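Local coordinates for protein salicylate 5-hydroxylase, large oxygenase component (Ralstonia sp., PDB 7C8Z) that serves as the oxygenase component that hydroxylates salicylate at position 5 to give gentisate, using a [2Fe-2S] cluster and a mononuclear iron, at residues Q32-P37 and P45-T50; N347-F352 and W395-F400. One frame throughout, in Å; residues are numbered along the deposited sequence.

Interaction 1 (Q32-P37 and P45-T50)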
ATOM      1  N   GLN A  32      -1.866   3.339 -30.155  1.00 77.07           N
ATOM      2  CA  GLN A  32      -0.867   2.537 -30.862  1.00 83.55           C
ATOM      3  C   GLN A  32      -0.237   3.455 -31.905  1.00 95.17           C
ATOM      4  O   GLN A  32      -0.917   3.853 -32.855  1.00103.04           O
ATOM      5  CB  GLN A  32      -1.498   1.300 -31.513  1.00 77.67           C
ATOM      6  CG  GLN A  32      -0.496   0.291 -32.031  1.00 85.45           C
ATOM      7  CD  GLN A  32      -0.813  -0.164 -33.442  1.00 97.25           C
ATOM      8  OE1 GLN A  32      -1.777   0.294 -34.060  1.00101.70           O
ATOM      9  NE2 GLN A  32       0.003  -1.072 -33.963  1.00 99.91           N
ATOM     10  N   ASP A  33       1.043   3.799 -31.728  1.00 90.74           N
ATOM     11  CA  ASP A  33       1.731   4.815 -32.519  1.00 98.76           C
ATOM     12  C   ASP A  33       0.878   6.076 -32.557  1.00 89.31           C
ATOM     13  O   ASP A  33       0.356   6.438 -33.618  1.00 86.91           O
ATOM     14  CB  ASP A  33       1.966   4.349 -33.948  1.00106.76           C
ATOM     15  CG  ASP A  33       3.005   3.249 -34.066  1.00109.71           C
ATOM     16  OD1 ASP A  33       3.958   3.178 -33.269  1.00105.78           O
ATOM     17  OD2 ASP A  33       2.844   2.462 -35.031  1.00108.30           O
ATOM     18  N   PRO A  34       0.709   6.773 -31.445  1.00 68.98           N
ATOM     19  CA  PRO A  34      -0.231   7.893 -31.432  1.00 63.04           C
ATOM     20  C   PRO A  34       0.402   9.125 -32.042  1.00 63.23           C
ATOM     21  O   PRO A  34       1.600   9.373 -31.909  1.00 60.49           O
ATOM     22  CB  PRO A  34      -0.509   8.086 -29.939  1.00 60.60           C
ATOM     23  CG  PRO A  34       0.566   7.325 -29.201  1.00 62.29           C
ATOM     24  CD  PRO A  34       1.443   6.622 -30.174  1.00 73.54           C
ATOM     25  N   LYS A  35      -0.445   9.912 -32.691  1.00 62.06           N
ATOM     26  CA  LYS A  35      -0.065  11.190 -33.266  1.00 60.24           C
ATOM     27  C   LYS A  35      -1.048  12.245 -32.793  1.00 57.45           C
ATOM     28  O   LYS A  35      -2.242  11.970 -32.661  1.00 75.14           O
ATOM     29  CB  LYS A  35      -0.029  11.149 -34.803  1.00 55.47           C
ATOM     30  CG  LYS A  35       1.313  10.725 -35.356  1.00 58.70           C
ATOM     31  CD  LYS A  35       2.388  11.724 -34.956  1.00 68.42           C
ATOM     32  CE  LYS A  35       3.487  11.062 -34.138  1.00 70.00           C
ATOM     33  NZ  LYS A  35       4.257  12.057 -33.345  1.00 71.79           N
ATOM     34  N   TRP A  36      -0.541  13.443 -32.535  1.00 59.52           N
ATOM     35  CA  TRP A  36      -1.375  14.485 -31.961  1.00 68.88           C
ATOM     36  C   TRP A  36      -2.542  14.799 -32.898  1.00 76.38           C
ATOM     37  O   TRP A  36      -2.379  14.792 -34.123  1.00 82.40           O
ATOM     38  CB  TRP A  36      -0.537  15.738 -31.699  1.00 64.25           C
ATOM     39  CG  TRP A  36      -1.273  16.831 -31.001  1.00 60.41           C
ATOM     40  CD1 TRP A  36      -2.159  17.704 -31.556  1.00 64.30           C
ATOM     41  CD2 TRP A  36      -1.183  17.176 -29.613  1.00 65.21           C
ATOM     42  NE1 TRP A  36      -2.633  18.570 -30.602  1.00 56.80           N
ATOM     43  CE2 TRP A  36      -2.048  18.269 -29.401  1.00 54.49           C
ATOM     44  CE3 TRP A  36      -0.460  16.665 -28.529  1.00 66.23           C
ATOM     45  CZ2 TRP A  36      -2.210  18.863 -28.151  1.00 49.36           C
ATOM     46  CZ3 TRP A  36      -0.623  17.254 -27.288  1.00 58.53           C
ATOM     47  CH2 TRP A  36      -1.490  18.343 -27.110  1.00 56.93           C
ATOM     48  N   PRO A  37      -3.734  15.069 -32.355  1.00 75.73           N
ATOM     49  CA  PRO A  37      -4.904  15.316 -33.212  1.00 65.91           C
ATOM     50  C   PRO A  37      -4.817  16.629 -33.977  1.00 68.47           C
ATOM     51  O   PRO A  37      -5.357  17.653 -33.544  1.00 78.13           O
ATOM     52  CB  PRO A  37      -6.086  15.330 -32.231  1.00 69.45           C
ATOM     53  CG  PRO A  37      -5.565  14.915 -30.904  1.00 72.67           C
ATOM     54  CD  PRO A  37      -4.084  14.766 -30.956  1.00 85.62           C
ATOM     55  N   PRO A  45      -4.861  15.312 -26.460  1.00 54.07           N
ATOM     56  CA  PRO A  45      -5.247  13.903 -26.358  1.00 46.07           C
ATOM     57  C   PRO A  45      -5.041  13.379 -24.947  1.00 47.34           C
ATOM     58  O   PRO A  45      -4.155  13.826 -24.214  1.00 48.93           O
ATOM     59  CB  PRO A  45      -4.310  13.206 -27.349  1.00 49.26           C
ATOM     60  CG  PRO A  45      -3.127  14.106 -27.437  1.00 56.15           C
ATOM     61  CD  PRO A  45      -3.671  15.500 -27.306  1.00 61.82           C
ATOM     62  N   PHE A  46      -5.875  12.407 -24.574  1.00 51.24           N
ATOM     63  CA  PHE A  46      -5.799  11.860 -23.223  1.00 48.69           C
ATOM     64  C   PHE A  46      -4.443  11.223 -22.950  1.00 42.28           C
ATOM     65  O   PHE A  46      -3.944  11.296 -21.821  1.00 48.60           O
ATOM     66  CB  PHE A  46      -6.917  10.839 -23.004  1.00 51.34           C
ATOM     67  CG  PHE A  46      -8.270  11.451 -22.760  1.00 49.85           C
ATOM     68  CD1 PHE A  46      -8.470  12.816 -22.896  1.00 47.35           C
ATOM     69  CD2 PHE A  46      -9.343  10.656 -22.395  1.00 40.94           C
ATOM     70  CE1 PHE A  46      -9.717  13.373 -22.674  1.00 45.62           C
ATOM     71  CE2 PHE A  46     -10.587  11.208 -22.173  1.00 41.07           C
ATOM     72  CZ  PHE A  46     -10.775  12.569 -22.314  1.00 40.62           C
ATOM     73  N   TRP A  47      -3.817  10.623 -23.967  1.00 33.98           N
ATOM     74  CA  TRP A  47      -2.543   9.952 -23.741  1.00 38.43           C
ATOM     75  C   TRP A  47      -1.405  10.918 -23.424  1.00 46.90           C
ATOM     76  O   TRP A  47      -0.319  10.458 -23.054  1.00 49.10           O
ATOM     77  CB  TRP A  47      -2.170   9.065 -24.936  1.00 46.47           C
ATOM     78  CG  TRP A  47      -2.271   9.708 -26.279  1.00 51.55           C
ATOM     79  CD1 TRP A  47      -3.308   9.607 -27.158  1.00 46.33           C
ATOM     80  CD2 TRP A  47      -1.281  10.525 -26.918  1.00 56.61           C
ATOM     81  NE1 TRP A  47      -3.034  10.321 -28.299  1.00 53.48           N
ATOM     82  CE2 TRP A  47      -1.795  10.895 -28.177  1.00 60.24           C
ATOM     83  CE3 TRP A  47      -0.014  10.987 -26.543  1.00 49.54           C
ATOM     84  CZ2 TRP A  47      -1.087  11.703 -29.066  1.00 57.92           C
ATOM     85  CZ3 TRP A  47       0.685  11.789 -27.424  1.00 60.94           C
ATOM     86  CH2 TRP A  47       0.147  12.140 -28.673  1.00 55.33           C
ATOM     87  N   ALA A  48      -1.606  12.228 -23.588  1.00 42.35           N
ATOM     88  CA  ALA A  48      -0.617  13.188 -23.107  1.00 42.49           C
ATOM     89  C   ALA A  48      -0.463  13.141 -21.590  1.00 50.15           C
ATOM     90  O   ALA A  48       0.556  13.608 -21.064  1.00 45.41           O
ATOM     91  CB  ALA A  48      -0.994  14.603 -23.548  1.00 38.70           C
ATOM     92  N   TYR A  49      -1.443  12.583 -20.877  1.00 37.67           N
ATOM     93  CA  TYR A  49      -1.399  12.475 -19.426  1.00 40.22           C
ATOM     94  C   TYR A  49      -1.132  11.064 -18.926  1.00 46.60           C
ATOM     95  O   TYR A  49      -0.899  10.886 -17.727  1.00 47.26           O
ATOM     96  CB  TYR A  49      -2.717  12.969 -18.808  1.00 45.34           C
ATOM     97  CG  TYR A  49      -3.179  14.330 -19.288  1.00 46.12           C
ATOM     98  CD1 TYR A  49      -2.725  15.493 -18.682  1.00 37.36           C
ATOM     99  CD2 TYR A  49      -4.084  14.448 -20.341  1.00 52.73           C
ATOM    100  CE1 TYR A  49      -3.148  16.735 -19.114  1.00 39.95           C
ATOM    101  CE2 TYR A  49      -4.514  15.688 -20.779  1.00 47.42           C
ATOM    102  CZ  TYR A  49      -4.042  16.827 -20.162  1.00 43.66           C
ATOM    103  OH  TYR A  49      -4.466  18.061 -20.593  1.00 54.54           O
ATOM    104  N   THR A  50      -1.183  10.058 -19.798  1.00 40.41           N
ATOM    105  CA  THR A  50      -1.152   8.667 -19.373  1.00 34.52           C
ATOM    106  C   THR A  50       0.077   7.891 -19.834  1.00 43.71           C
ATOM    107  O   THR A  50       0.203   6.712 -19.482  1.00 36.84           O
ATOM    108  CB  THR A  50      -2.412   7.943 -19.869  1.00 46.21           C
ATOM    109  OG1 THR A  50      -2.415   7.921 -21.301  1.00 45.84           O
ATOM    110  CG2 THR A  50      -3.668   8.651 -19.376  1.00 43.19           C
TER

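Interaction 2 (N347-F352 and W395-F400)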
ATOM      1  N   ASN A 347       5.880  12.443  -9.695  1.00 36.61           N
ATOM      2  CA  ASN A 347       6.213  11.058  -9.352  1.00 31.55           C
ATOM      3  C   ASN A 347       5.440  10.171 -10.329  1.00 35.98           C
ATOM      4  O   ASN A 347       4.280   9.829 -10.092  1.00 55.78           O
ATOM      5  CB  ASN A 347       5.870  10.737  -7.905  1.00 32.69           C
ATOM      6  CG  ASN A 347       6.909  11.253  -6.935  1.00 55.81           C
ATOM      7  OD1 ASN A 347       6.634  12.139  -6.121  1.00 57.22           O
ATOM      8  ND2 ASN A 347       8.118  10.709  -7.022  1.00 66.12           N
ATOM      9  N   GLY A 348       6.091   9.820 -11.430  1.00 35.60           N
ATOM     10  CA  GLY A 348       5.432   9.072 -12.482  1.00 37.94           C
ATOM     11  C   GLY A 348       4.401   9.930 -13.198  1.00 43.13           C
ATOM     12  O   GLY A 348       4.085  11.049 -12.803  1.00 51.30           O
ATOM     13  N   HIS A 349       3.824   9.347 -14.250  1.00 47.03           N
ATOM     14  CA  HIS A 349       2.858  10.072 -15.067  1.00 35.49           C
ATOM     15  C   HIS A 349       1.534  10.303 -14.352  1.00 43.77           C
ATOM     16  O   HIS A 349       0.737  11.132 -14.806  1.00 54.43           O
ATOM     17  CB  HIS A 349       2.608   9.323 -16.374  1.00 38.87           C
ATOM     18  CG  HIS A 349       1.653   8.177 -16.240  1.00 42.72           C
ATOM     19  ND1 HIS A 349       2.075   6.874 -16.091  1.00 40.52           N
ATOM     20  CD2 HIS A 349       0.299   8.136 -16.240  1.00 38.67           C
ATOM     21  CE1 HIS A 349       1.021   6.080 -16.001  1.00 42.49           C
ATOM     22  NE2 HIS A 349      -0.068   6.822 -16.088  1.00 37.96           N
ATOM     23  N   GLY A 350       1.266   9.584 -13.268  1.00 39.31           N
ATOM     24  CA  GLY A 350      -0.058   9.636 -12.683  1.00 43.77           C
ATOM     25  C   GLY A 350      -0.157  10.183 -11.273  1.00 34.76           C
ATOM     26  O   GLY A 350      -1.171   9.958 -10.607  1.00 34.11           O
ATOM     27  N   SER A 351       0.866  10.894 -10.802  1.00 27.11           N
ATOM     28  CA  SER A 351       0.832  11.448  -9.453  1.00 42.91           C
ATOM     29  C   SER A 351       1.850  12.570  -9.329  1.00 38.06           C
ATOM     30  O   SER A 351       2.840  12.621 -10.063  1.00 45.84           O
ATOM     31  CB  SER A 351       1.107  10.376  -8.393  1.00 52.42           C
ATOM     32  OG  SER A 351       1.286  10.971  -7.119  1.00 60.60           O
ATOM     33  N   PHE A 352       1.597  13.467  -8.378  1.00 27.91           N
ATOM     34  CA  PHE A 352       2.577  14.490  -8.050  1.00 30.01           C
ATOM     35  C   PHE A 352       2.355  14.951  -6.620  1.00 32.79           C
ATOM     36  O   PHE A 352       1.221  14.997  -6.134  1.00 33.38           O
ATOM     37  CB  PHE A 352       2.520  15.684  -9.018  1.00 30.99           C
ATOM     38  CG  PHE A 352       1.296  16.554  -8.865  1.00 33.71           C
ATOM     39  CD1 PHE A 352       0.133  16.274  -9.573  1.00 38.11           C
ATOM     40  CD2 PHE A 352       1.317  17.673  -8.038  1.00 25.11           C
ATOM     41  CE1 PHE A 352      -0.990  17.081  -9.446  1.00 28.80           C
ATOM     42  CE2 PHE A 352       0.201  18.482  -7.906  1.00 24.74           C
ATOM     43  CZ  PHE A 352      -0.955  18.185  -8.611  1.00 25.01           C
ATOM     44  N   TRP A 395      -9.626  13.240 -10.414  1.00 33.55           N
ATOM     45  CA  TRP A 395     -10.721  12.670 -11.199  1.00 37.37           C
ATOM     46  C   TRP A 395     -10.462  12.814 -12.697  1.00 50.49           C
ATOM     47  O   TRP A 395     -10.802  11.920 -13.484  1.00 56.48           O
ATOM     48  CB  TRP A 395     -12.049  13.320 -10.801  1.00 35.02           C
ATOM     49  CG  TRP A 395     -12.323  13.259  -9.318  1.00 39.13           C
ATOM     50  CD1 TRP A 395     -11.727  12.436  -8.409  1.00 32.05           C
ATOM     51  CD2 TRP A 395     -13.253  14.062  -8.577  1.00 37.77           C
ATOM     52  NE1 TRP A 395     -12.225  12.673  -7.153  1.00 29.79           N
ATOM     53  CE2 TRP A 395     -13.160  13.671  -7.227  1.00 38.88           C
ATOM     54  CE3 TRP A 395     -14.151  15.074  -8.921  1.00 46.03           C
ATOM     55  CZ2 TRP A 395     -13.940  14.248  -6.225  1.00 36.76           C
ATOM     56  CZ3 TRP A 395     -14.921  15.648  -7.924  1.00 44.74           C
ATOM     57  CH2 TRP A 395     -14.812  15.234  -6.595  1.00 34.12           C
ATOM     58  N   SER A 396      -9.841  13.921 -13.106  1.00 38.50           N
ATOM     59  CA  SER A 396      -9.458  14.081 -14.501  1.00 36.87           C
ATOM     60  C   SER A 396      -8.435  13.031 -14.911  1.00 50.07           C
ATOM     61  O   SER A 396      -8.513  12.476 -16.013  1.00 49.98           O
ATOM     62  CB  SER A 396      -8.904  15.484 -14.721  1.00 35.62           C
ATOM     63  OG  SER A 396      -9.858  16.455 -14.333  1.00 53.93           O
ATOM     64  N   GLN A 397      -7.466  12.744 -14.035  1.00 51.37           N
ATOM     65  CA  GLN A 397      -6.501  11.694 -14.349  1.00 40.65           C
ATOM     66  C   GLN A 397      -7.192  10.346 -14.519  1.00 44.46           C
ATOM     67  O   GLN A 397      -6.845   9.568 -15.420  1.00 49.85           O
ATOM     68  CB  GLN A 397      -5.432  11.612 -13.264  1.00 31.38           C
ATOM     69  CG  GLN A 397      -4.362  10.567 -13.550  1.00 28.25           C
ATOM     70  CD  GLN A 397      -3.575  10.858 -14.811  1.00 28.85           C
ATOM     71  OE1 GLN A 397      -3.326  12.015 -15.154  1.00 31.81           O
ATOM     72  NE2 GLN A 397      -3.174   9.803 -15.510  1.00 29.63           N
ATOM     73  N   GLU A 398      -8.169  10.052 -13.656  1.00 38.70           N
ATOM     74  CA  GLU A 398      -8.928   8.811 -13.800  1.00 35.13           C
ATOM     75  C   GLU A 398      -9.624   8.754 -15.153  1.00 34.06           C
ATOM     76  O   GLU A 398      -9.546   7.744 -15.869  1.00 43.47           O
ATOM     77  CB  GLU A 398      -9.957   8.682 -12.676  1.00 32.06           C
ATOM     78  CG  GLU A 398      -9.381   8.783 -11.280  1.00 33.57           C
ATOM     79  CD  GLU A 398     -10.434   8.608 -10.206  1.00 47.61           C
ATOM     80  OE1 GLU A 398     -10.080   8.156  -9.099  1.00 51.48           O
ATOM     81  OE2 GLU A 398     -11.615   8.918 -10.470  1.00 53.41           O
ATOM     82  N   GLY A 399     -10.285   9.850 -15.530  1.00 46.00           N
ATOM     83  CA  GLY A 399     -10.936   9.905 -16.831  1.00 42.56           C
ATOM     84  C   GLY A 399      -9.973   9.660 -17.977  1.00 44.14           C
ATOM     85  O   GLY A 399     -10.267   8.890 -18.896  1.00 38.18           O
ATOM     86  N   PHE A 400      -8.807  10.312 -17.936  1.00 37.43           N
ATOM     87  CA  PHE A 400      -7.815  10.129 -18.994  1.00 45.22           C
ATOM     88  C   PHE A 400      -7.391   8.669 -19.096  1.00 45.32           C
ATOM     89  O   PHE A 400      -7.389   8.086 -20.188  1.00 41.26           O
ATOM     90  CB  PHE A 400      -6.594  11.019 -18.752  1.00 36.27           C
ATOM     91  CG  PHE A 400      -6.915  12.480 -18.661  1.00 39.45           C
ATOM     92  CD1 PHE A 400      -7.959  13.021 -19.392  1.00 44.26           C
ATOM     93  CD2 PHE A 400      -6.179  13.313 -17.834  1.00 41.77           C
ATOM     94  CE1 PHE A 400      -8.260  14.362 -19.301  1.00 45.03           C
ATOM     95  CE2 PHE A 400      -6.475  14.657 -17.738  1.00 37.06           C
ATOM     96  CZ  PHE A 400      -7.518  15.183 -18.474  1.00 43.78           C
TER

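Interaction 1 (Q32-P37 and P45-T50)
The turn that presents Pro45 and Trp47 to the 32-37 segment is held by a backbone bond of 3.0 Å from Tyr49 N to Phe46 O, and by a similar one from Ala48 N to Pro45 O. The contact itself is made of prolines and indoles. Pro34 lays CB over one face of Trp47, 3.6 Å from Trp47 CE2. Pro45 CG lies over the opposite face. With CG between the backbone N and the carbonyl carbon (chi1 49°), the Trp47 indole is turned toward the 32-37 segment and held between the two proline rings. Backbone N of Trp36 lies at the edge of this indole, in its plane. Both segments belong to the N-terminal arm that precedes helix 52-63, and the arm doubles back on itself here. Trp36 crosses Pro45 at about a right angle. Pro45 CD stands almost directly over the six-membered ring of Trp36, 3.4 Å from its centroid and 7° off the normal, a CH-pi contact. Pro37 CD lies over the same face of Trp36 as Pro45 CD, and is 3.7 Å from Pro45 CG. Trp36 also touches Tyr433 of the C-terminal helix 427-440 and makes a cation-pi contact with Arg437.

Interaction 2 (N347-F352 and W395-F400)
Gln397 starts with CG anti to the backbone N (chi1 -178°) and then bends at chi2 (62°), which carries its amide from helix 387-402 to the 347-352 loop. His349 has CG between its own backbone N and carbonyl carbon, and this turns the imidazole to the same place. The two side chains cross at about a right angle, with ring and amide planes 59° apart. Gln397 NE2 comes to the ring edge, 3.9 Å from His349 CD2. It also lies 4.2 Å from Gly350 CA. These are van der Waals contacts, and the area involved is small. The polar ends are held by other groups. His349 bonds through ND1 to Glu52 and through NE2 to Glu401 OE2, which also takes a weak hydrogen bond from Gln397 NE2. Two such carboxylates would probably favour a protonated ring. Asn230 bridges the segments: its backbone N bonds Gln397 OE1, and its ND2 bonds His349 O. A bond of 3.1 Å from Asn347 N to Ser351 O closes the loop round a type I turn from Gly348 to Ser351. The loop links the antiparallel strands 338-346 and 352-361, a beta hairpin of the catalytic-domain sheet, and packs against the helix that carries the iron ligand Asp389.

Interactions 1 and 2 are neighbours, with centres about 14 Å apart, and both are partly buried. Interaction 1 joins two parts of the N-terminal arm and lies farther from the centre of the chain. It buries about three times the surface of interaction 2 and relies on proline and indole faces. Interaction 2 joins a hairpin turn to helix 387-402, and its side chains depend on polar partners beyond the two segments. The 45-50 segment connects them. Tyr49 stacks on Phe400, and its carbonyl oxygen receives a weak hydrogen bond from Gln397 NE2. Thr50 packs on the same helix, so the arm is fitted against the catalytic domain.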